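Local coordinates for protein importin-95 (Chaetomium thermophilum, PDB 4XRI) that probably carries protein cargo into the nucleus as an importin-beta transport receptor, a flexible solenoid of HEAT repeats that is thought to bind a small GTPase, at residues A[631-636]-A[672-677]; A[585-590]-A[610-615]. The protein carries 2 engineered substitutions. One frame throughout, in Å; residues are numbered along the deposited sequence.

Contact 1 (A[631-636]-A[672-677])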
ATOM      1  N   ALA A 631      18.921  -8.873  -9.760  1.00 38.18           N
ATOM      2  CA  ALA A 631      18.178  -8.168 -10.798  1.00 34.74           C
ATOM      3  C   ALA A 631      19.088  -7.817 -11.968  1.00 34.40           C
ATOM      4  O   ALA A 631      18.690  -7.915 -13.132  1.00 36.80           O
ATOM      5  CB  ALA A 631      17.535  -6.913 -10.232  1.00 36.94           C
ATOM      6  N   ALA A 632      20.315  -7.419 -11.645  1.00 31.94           N
ATOM      7  CA  ALA A 632      21.314  -7.087 -12.654  1.00 33.77           C
ATOM      8  C   ALA A 632      21.771  -8.337 -13.405  1.00 31.55           C
ATOM      9  O   ALA A 632      21.967  -8.304 -14.620  1.00 34.78           O
ATOM     10  CB  ALA A 632      22.500  -6.390 -12.015  1.00 27.11           C
ATOM     11  N   ILE A 633      21.931  -9.437 -12.676  1.00 32.31           N
ATOM     12  CA  ILE A 633      22.336 -10.703 -13.278  1.00 34.23           C
ATOM     13  C   ILE A 633      21.243 -11.231 -14.206  1.00 31.69           C
ATOM     14  O   ILE A 633      21.525 -11.731 -15.299  1.00 38.82           O
ATOM     15  CB  ILE A 633      22.660 -11.757 -12.203  1.00 36.96           C
ATOM     16  CG1 ILE A 633      23.914 -11.353 -11.426  1.00 29.46           C
ATOM     17  CG2 ILE A 633      22.861 -13.128 -12.834  1.00 35.82           C
ATOM     18  CD1 ILE A 633      24.230 -12.258 -10.260  1.00 29.68           C
ATOM     19  N   SER A 634      19.995 -11.109 -13.762  1.00 35.75           N
ATOM     20  CA  SER A 634      18.844 -11.487 -14.575  1.00 34.87           C
ATOM     21  C   SER A 634      18.845 -10.731 -15.896  1.00 39.33           C
ATOM     22  O   SER A 634      18.570 -11.302 -16.954  1.00 36.49           O
ATOM     23  CB  SER A 634      17.539 -11.221 -13.822  1.00 38.55           C
ATOM     24  OG  SER A 634      16.420 -11.351 -14.681  1.00 45.24           O
ATOM     25  N   ALA A 635      19.161  -9.442 -15.820  1.00 38.54           N
ATOM     26  CA  ALA A 635      19.263  -8.594 -17.003  1.00 36.02           C
ATOM     27  C   ALA A 635      20.342  -9.110 -17.947  1.00 39.37           C
ATOM     28  O   ALA A 635      20.133  -9.202 -19.157  1.00 37.44           O
ATOM     29  CB  ALA A 635      19.553  -7.162 -16.604  1.00 35.51           C
ATOM     30  N   LEU A 636      21.490  -9.466 -17.381  1.00 34.32           N
ATOM     31  CA  LEU A 636      22.614  -9.949 -18.173  1.00 38.50           C
ATOM     32  C   LEU A 636      22.292 -11.280 -18.845  1.00 37.92           C
ATOM     33  O   LEU A 636      22.696 -11.524 -19.983  1.00 37.76           O
ATOM     34  CB  LEU A 636      23.863 -10.091 -17.304  1.00 37.60           C
ATOM     35  CG  LEU A 636      25.130 -10.401 -18.102  1.00 40.98           C
ATOM     36  CD1 LEU A 636      25.481  -9.222 -18.999  1.00 41.28           C
ATOM     37  CD2 LEU A 636      26.292 -10.757 -17.190  1.00 36.83           C
ATOM     38  N   ILE A 672      13.744 -17.522  -7.413  1.00 37.42           N
ATOM     39  CA  ILE A 672      12.796 -18.288  -8.213  1.00 42.53           C
ATOM     40  C   ILE A 672      12.579 -17.616  -9.563  1.00 41.86           C
ATOM     41  O   ILE A 672      12.515 -18.278 -10.595  1.00 39.12           O
ATOM     42  CB  ILE A 672      11.450 -18.441  -7.489  1.00 40.95           C
ATOM     43  CG1 ILE A 672      11.650 -19.169  -6.159  1.00 39.19           C
ATOM     44  CG2 ILE A 672      10.456 -19.186  -8.366  1.00 35.99           C
ATOM     45  CD1 ILE A 672      10.436 -19.115  -5.251  1.00 39.02           C
ATOM     46  N   GLY A 673      12.481 -16.291  -9.541  1.00 38.50           N
ATOM     47  CA  GLY A 673      12.355 -15.508 -10.755  1.00 29.29           C
ATOM     48  C   GLY A 673      13.598 -15.650 -11.614  1.00 36.17           C
ATOM     49  O   GLY A 673      13.520 -15.668 -12.843  1.00 36.05           O
ATOM     50  N   LEU A 674      14.754 -15.755 -10.966  1.00 39.78           N
ATOM     51  CA  LEU A 674      16.017 -15.929 -11.677  1.00 40.85           C
ATOM     52  C   LEU A 674      16.075 -17.274 -12.394  1.00 40.32           C
ATOM     53  O   LEU A 674      16.646 -17.380 -13.478  1.00 37.28           O
ATOM     54  CB  LEU A 674      17.202 -15.797 -10.716  1.00 41.23           C
ATOM     55  CG  LEU A 674      18.076 -14.551 -10.875  1.00 45.54           C
ATOM     56  CD1 LEU A 674      18.663 -14.486 -12.279  1.00 40.10           C
ATOM     57  CD2 LEU A 674      17.281 -13.291 -10.562  1.00 54.97           C
ATOM     58  N   VAL A 675      15.489 -18.302 -11.784  1.00 38.47           N
ATOM     59  CA  VAL A 675      15.449 -19.624 -12.405  1.00 41.07           C
ATOM     60  C   VAL A 675      14.617 -19.571 -13.679  1.00 38.22           C
ATOM     61  O   VAL A 675      14.981 -20.156 -14.699  1.00 43.33           O
ATOM     62  CB  VAL A 675      14.870 -20.694 -11.460  1.00 35.87           C
ATOM     63  CG1 VAL A 675      14.833 -22.051 -12.158  1.00 32.40           C
ATOM     64  CG2 VAL A 675      15.698 -20.777 -10.188  1.00 32.99           C
ATOM     65  N   SER A 676      13.498 -18.857 -13.608  1.00 41.79           N
ATOM     66  CA  SER A 676      12.661 -18.627 -14.780  1.00 32.24           C
ATOM     67  C   SER A 676      13.441 -17.888 -15.860  1.00 39.49           C
ATOM     68  O   SER A 676      13.404 -18.264 -17.031  1.00 41.21           O
ATOM     69  CB  SER A 676      11.405 -17.835 -14.408  1.00 41.77           C
ATOM     70  OG  SER A 676      10.440 -18.675 -13.801  1.00 48.40           O
ATOM     71  N   ASP A 677      14.149 -16.838 -15.452  1.00 34.55           N
ATOM     72  CA  ASP A 677      14.976 -16.057 -16.365  1.00 40.20           C
ATOM     73  C   ASP A 677      16.021 -16.922 -17.060  1.00 41.80           C
ATOM     74  O   ASP A 677      16.150 -16.890 -18.283  1.00 46.56           O
ATOM     75  CB  ASP A 677      15.668 -14.914 -15.619  1.00 44.16           C
ATOM     76  CG  ASP A 677      14.696 -13.865 -15.133  1.00 49.13           C
ATOM     77  OD1 ASP A 677      13.690 -13.623 -15.831  1.00 58.15           O
ATOM     78  OD2 ASP A 677      14.938 -13.282 -14.054  1.00 47.88           O
TER
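L674 lays its CD1 methyl against the backbone side of S634, 3.8 Å from S634 CA and equally far from S634 CB, while its CD2 also reaches that CB. This is the HEAT-repeat solenoid of an importin beta, seen where helices 625-640 and 665-682 run side by side. The two segments are almost exactly parallel, 8° apart, with axes 9.8 Å from each other, and helix 648-660 comes between them in the chain. L674 starts from an unstaggered first torsion, chi1 -110°, which brings the end of its side chain closer to the other helix than its CB direction alone would suggest. I633 completes the apolar edge more loosely, its CG2 4.4 Å from L674 CD1. Helix 648-660 lines that edge too, F651 touching I633 and L655 touching L674. A turn beyond L674, D677 reaches the same serine: the S634 hydroxyl, its OG anti to the nitrogen, donates its proton to D677 OD2, a short bond with OG 2.5 Å from OD2. The hydroxyl arrives from above the carboxylate, 75° out of its plane. Cutting D677 back to an alanine would probably leave the S634 hydroxyl without this acceptor and the segments without a polar tie. Within its own helix, D677 OD2 has G673 O, an acceptor like itself, 3.0 Å away, which may raise the acid's pKa.

Contact 2 (A[585-590]-A[610-615]); sequences SLCTVL and QVLLQI
C587 and L612 take almost the same first torsion, chi1 -77° and -75°, each placing its gamma atom anti to its own carbonyl carbon, and from opposing helices this brings the sulfur and the leucine fork together. The L612 fork reaches forward with one branch: CD2 lies 4.0 Å from C587 SG, a van der Waals contact. One turn on along the first helix, L590 presents its own CD2 to the same methyl, 4.3 Å from L612 CD2. That single branch of L612 therefore meets both C587 and L590, side chains three residues apart on one face of their helix. The backbones stay well separated, C587 CA and L612 CA being 8.6 Å apart, and no hydrogen bond crosses. Such apolar helix-to-helix packing builds the interior of a HEAT-repeat solenoid, here between the long helix 573-597 and the short helix 605-616 that follows it. V629 of helix 625-640 touches both C587 and L612, adding a third helix to the seam. Helix 546-567 covers another side, L560 against L586 and L564 against I615. S585 and T588, on the same helix as C587, bond back onto it: S585 OG to D581 O and T588 OG1 to T584 O.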
ATOM      1  N   SER A 585      22.167   1.250  -5.642  1.00 33.14           N
ATOM      2  CA  SER A 585      21.955   2.274  -6.658  1.00 31.84           C
ATOM      3  C   SER A 585      22.784   1.982  -7.907  1.00 31.03           C
ATOM      4  O   SER A 585      22.302   2.117  -9.032  1.00 35.27           O
ATOM      5  CB  SER A 585      22.304   3.660  -6.111  1.00 35.39           C
ATOM      6  OG  SER A 585      21.405   4.048  -5.085  1.00 38.10           O
ATOM      7  N   LEU A 586      24.036   1.586  -7.698  1.00 31.04           N
ATOM      8  CA  LEU A 586      24.942   1.287  -8.799  1.00 34.44           C
ATOM      9  C   LEU A 586      24.485   0.062  -9.585  1.00 35.09           C
ATOM     10  O   LEU A 586      24.641   0.005 -10.804  1.00 38.40           O
ATOM     11  CB  LEU A 586      26.365   1.079  -8.276  1.00 37.04           C
ATOM     12  CG  LEU A 586      27.125   2.356  -7.911  1.00 37.52           C
ATOM     13  CD1 LEU A 586      28.413   2.025  -7.176  1.00 35.26           C
ATOM     14  CD2 LEU A 586      27.416   3.169  -9.162  1.00 36.38           C
ATOM     15  N   CYS A 587      23.925  -0.916  -8.880  1.00 36.75           N
ATOM     16  CA  CYS A 587      23.377  -2.100  -9.532  1.00 39.09           C
ATOM     17  C   CYS A 587      22.161  -1.730 -10.371  1.00 34.89           C
ATOM     18  O   CYS A 587      21.948  -2.289 -11.447  1.00 37.02           O
ATOM     19  CB  CYS A 587      23.005  -3.172  -8.502  1.00 39.77           C
ATOM     20  SG  CYS A 587      24.407  -4.106  -7.837  1.00 36.70           S
ATOM     21  N   THR A 588      21.366  -0.788  -9.870  1.00 35.28           N
ATOM     22  CA  THR A 588      20.182  -0.318 -10.580  1.00 38.57           C
ATOM     23  C   THR A 588      20.553   0.316 -11.916  1.00 43.33           C
ATOM     24  O   THR A 588      19.936   0.036 -12.941  1.00 41.03           O
ATOM     25  CB  THR A 588      19.389   0.699  -9.736  1.00 38.40           C
ATOM     26  OG1 THR A 588      18.828   0.040  -8.594  1.00 41.64           O
ATOM     27  CG2 THR A 588      18.263   1.323 -10.558  1.00 38.84           C
ATOM     28  N   VAL A 589      21.571   1.170 -11.896  1.00 40.19           N
ATOM     29  CA  VAL A 589      22.055   1.816 -13.108  1.00 34.29           C
ATOM     30  C   VAL A 589      22.675   0.794 -14.052  1.00 37.63           C
ATOM     31  O   VAL A 589      22.414   0.815 -15.256  1.00 38.19           O
ATOM     32  CB  VAL A 589      23.099   2.909 -12.795  1.00 34.16           C
ATOM     33  CG1 VAL A 589      23.599   3.536 -14.083  1.00 35.03           C
ATOM     34  CG2 VAL A 589      22.503   3.970 -11.885  1.00 33.01           C
ATOM     35  N   LEU A 590      23.504  -0.088 -13.500  1.00 37.20           N
ATOM     36  CA  LEU A 590      24.119  -1.153 -14.284  1.00 36.90           C
ATOM     37  C   LEU A 590      23.053  -1.977 -14.999  1.00 34.97           C
ATOM     38  O   LEU A 590      23.154  -2.239 -16.200  1.00 37.20           O
ATOM     39  CB  LEU A 590      24.978  -2.059 -13.398  1.00 33.22           C
ATOM     40  CG  LEU A 590      25.585  -3.260 -14.129  1.00 35.50           C
ATOM     41  CD1 LEU A 590      26.562  -2.791 -15.196  1.00 33.61           C
ATOM     42  CD2 LEU A 590      26.261  -4.223 -13.163  1.00 31.01           C
ATOM     43  N   GLN A 610      32.013 -10.897 -12.518  1.00 34.85           N
ATOM     44  CA  GLN A 610      33.105 -10.965 -11.550  1.00 37.50           C
ATOM     45  C   GLN A 610      32.828 -10.084 -10.333  1.00 38.64           C
ATOM     46  O   GLN A 610      32.964 -10.531  -9.196  1.00 37.74           O
ATOM     47  CB  GLN A 610      34.433 -10.560 -12.196  1.00 37.60           C
ATOM     48  CG  GLN A 610      35.624 -10.562 -11.247  1.00 48.45           C
ATOM     49  CD  GLN A 610      36.182 -11.950 -11.000  1.00 66.56           C
ATOM     50  OE1 GLN A 610      35.714 -12.933 -11.576  1.00 70.58           O
ATOM     51  NE2 GLN A 610      37.194 -12.037 -10.141  1.00 76.15           N
ATOM     52  N   VAL A 611      32.427  -8.840 -10.573  1.00 41.82           N
ATOM     53  CA  VAL A 611      32.194  -7.908  -9.475  1.00 34.24           C
ATOM     54  C   VAL A 611      30.879  -8.218  -8.762  1.00 37.38           C
ATOM     55  O   VAL A 611      30.781  -8.076  -7.544  1.00 34.86           O
ATOM     56  CB  VAL A 611      32.195  -6.430  -9.959  1.00 40.51           C
ATOM     57  CG1 VAL A 611      31.057  -6.157 -10.928  1.00 36.79           C
ATOM     58  CG2 VAL A 611      32.126  -5.479  -8.775  1.00 35.94           C
ATOM     59  N   LEU A 612      29.880  -8.673  -9.513  1.00 37.73           N
ATOM     60  CA  LEU A 612      28.570  -8.953  -8.935  1.00 33.87           C
ATOM     61  C   LEU A 612      28.618 -10.156  -8.003  1.00 39.40           C
ATOM     62  O   LEU A 612      27.977 -10.159  -6.953  1.00 36.56           O
ATOM     63  CB  LEU A 612      27.525  -9.182 -10.030  1.00 30.95           C
ATOM     64  CG  LEU A 612      27.029  -7.936 -10.769  1.00 34.18           C
ATOM     65  CD1 LEU A 612      25.873  -8.291 -11.694  1.00 32.77           C
ATOM     66  CD2 LEU A 612      26.622  -6.845  -9.784  1.00 34.05           C
ATOM     67  N   LEU A 613      29.376 -11.178  -8.388  1.00 37.93           N
ATOM     68  CA  LEU A 613      29.514 -12.363  -7.552  1.00 37.34           C
ATOM     69  C   LEU A 613      30.379 -12.071  -6.330  1.00 34.36           C
ATOM     70  O   LEU A 613      30.138 -12.604  -5.247  1.00 36.39           O
ATOM     71  CB  LEU A 613      30.101 -13.529  -8.350  1.00 36.48           C
ATOM     72  CG  LEU A 613      29.168 -14.143  -9.395  1.00 38.40           C
ATOM     73  CD1 LEU A 613      29.772 -15.411  -9.986  1.00 33.72           C
ATOM     74  CD2 LEU A 613      27.803 -14.426  -8.796  1.00 32.90           C
ATOM     75  N   GLN A 614      31.387 -11.224  -6.513  1.00 31.72           N
ATOM     76  CA  GLN A 614      32.243 -10.801  -5.409  1.00 41.04           C
ATOM     77  C   GLN A 614      31.450 -10.016  -4.369  1.00 36.84           C
ATOM     78  O   GLN A 614      31.713 -10.116  -3.170  1.00 36.15           O
ATOM     79  CB  GLN A 614      33.411  -9.957  -5.925  1.00 39.64           C
ATOM     80  CG  GLN A 614      34.572 -10.776  -6.460  1.00 47.16           C
ATOM     81  CD  GLN A 614      35.682  -9.919  -7.033  1.00 57.11           C
ATOM     82  OE1 GLN A 614      35.436  -8.839  -7.569  1.00 63.55           O
ATOM     83  NE2 GLN A 614      36.915 -10.394  -6.915  1.00 65.06           N
ATOM     84  N   ILE A 615      30.482  -9.237  -4.836  1.00 39.09           N
ATOM     85  CA  ILE A 615      29.622  -8.474  -3.942  1.00 35.25           C
ATOM     86  C   ILE A 615      28.695  -9.413  -3.173  1.00 35.71           C
ATOM     87  O   ILE A 615      28.466  -9.227  -1.977  1.00 41.82           O
ATOM     88  CB  ILE A 615      28.797  -7.427  -4.716  1.00 35.99           C
ATOM     89  CG1 ILE A 615      29.710  -6.305  -5.213  1.00 43.65           C
ATOM     90  CG2 ILE A 615      27.701  -6.843  -3.843  1.00 30.95           C
ATOM     91  CD1 ILE A 615      29.009  -5.282  -6.071  1.00 42.61           C
TER

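Contacts 1 and 2 follow one another in the chain, their centres 14 Å apart, and they share no helix but touch through neighbouring ones: helix 605-616 of contact 2 is followed in the chain by helix 625-640 of contact 1. L612 joins them, its CD1 packing 3.6 Å from I633 CG1 and also against A632 CB. The two differ in burial and chemistry. Every touching residue of 585-590 and 610-615 is buried, and the packing is wholly apolar. Contact 1 is only partly buried: I633 and L674 belong to its interior, whereas S634 and D677, both partly exposed, add a hydrogen bond that contact 2 lacks.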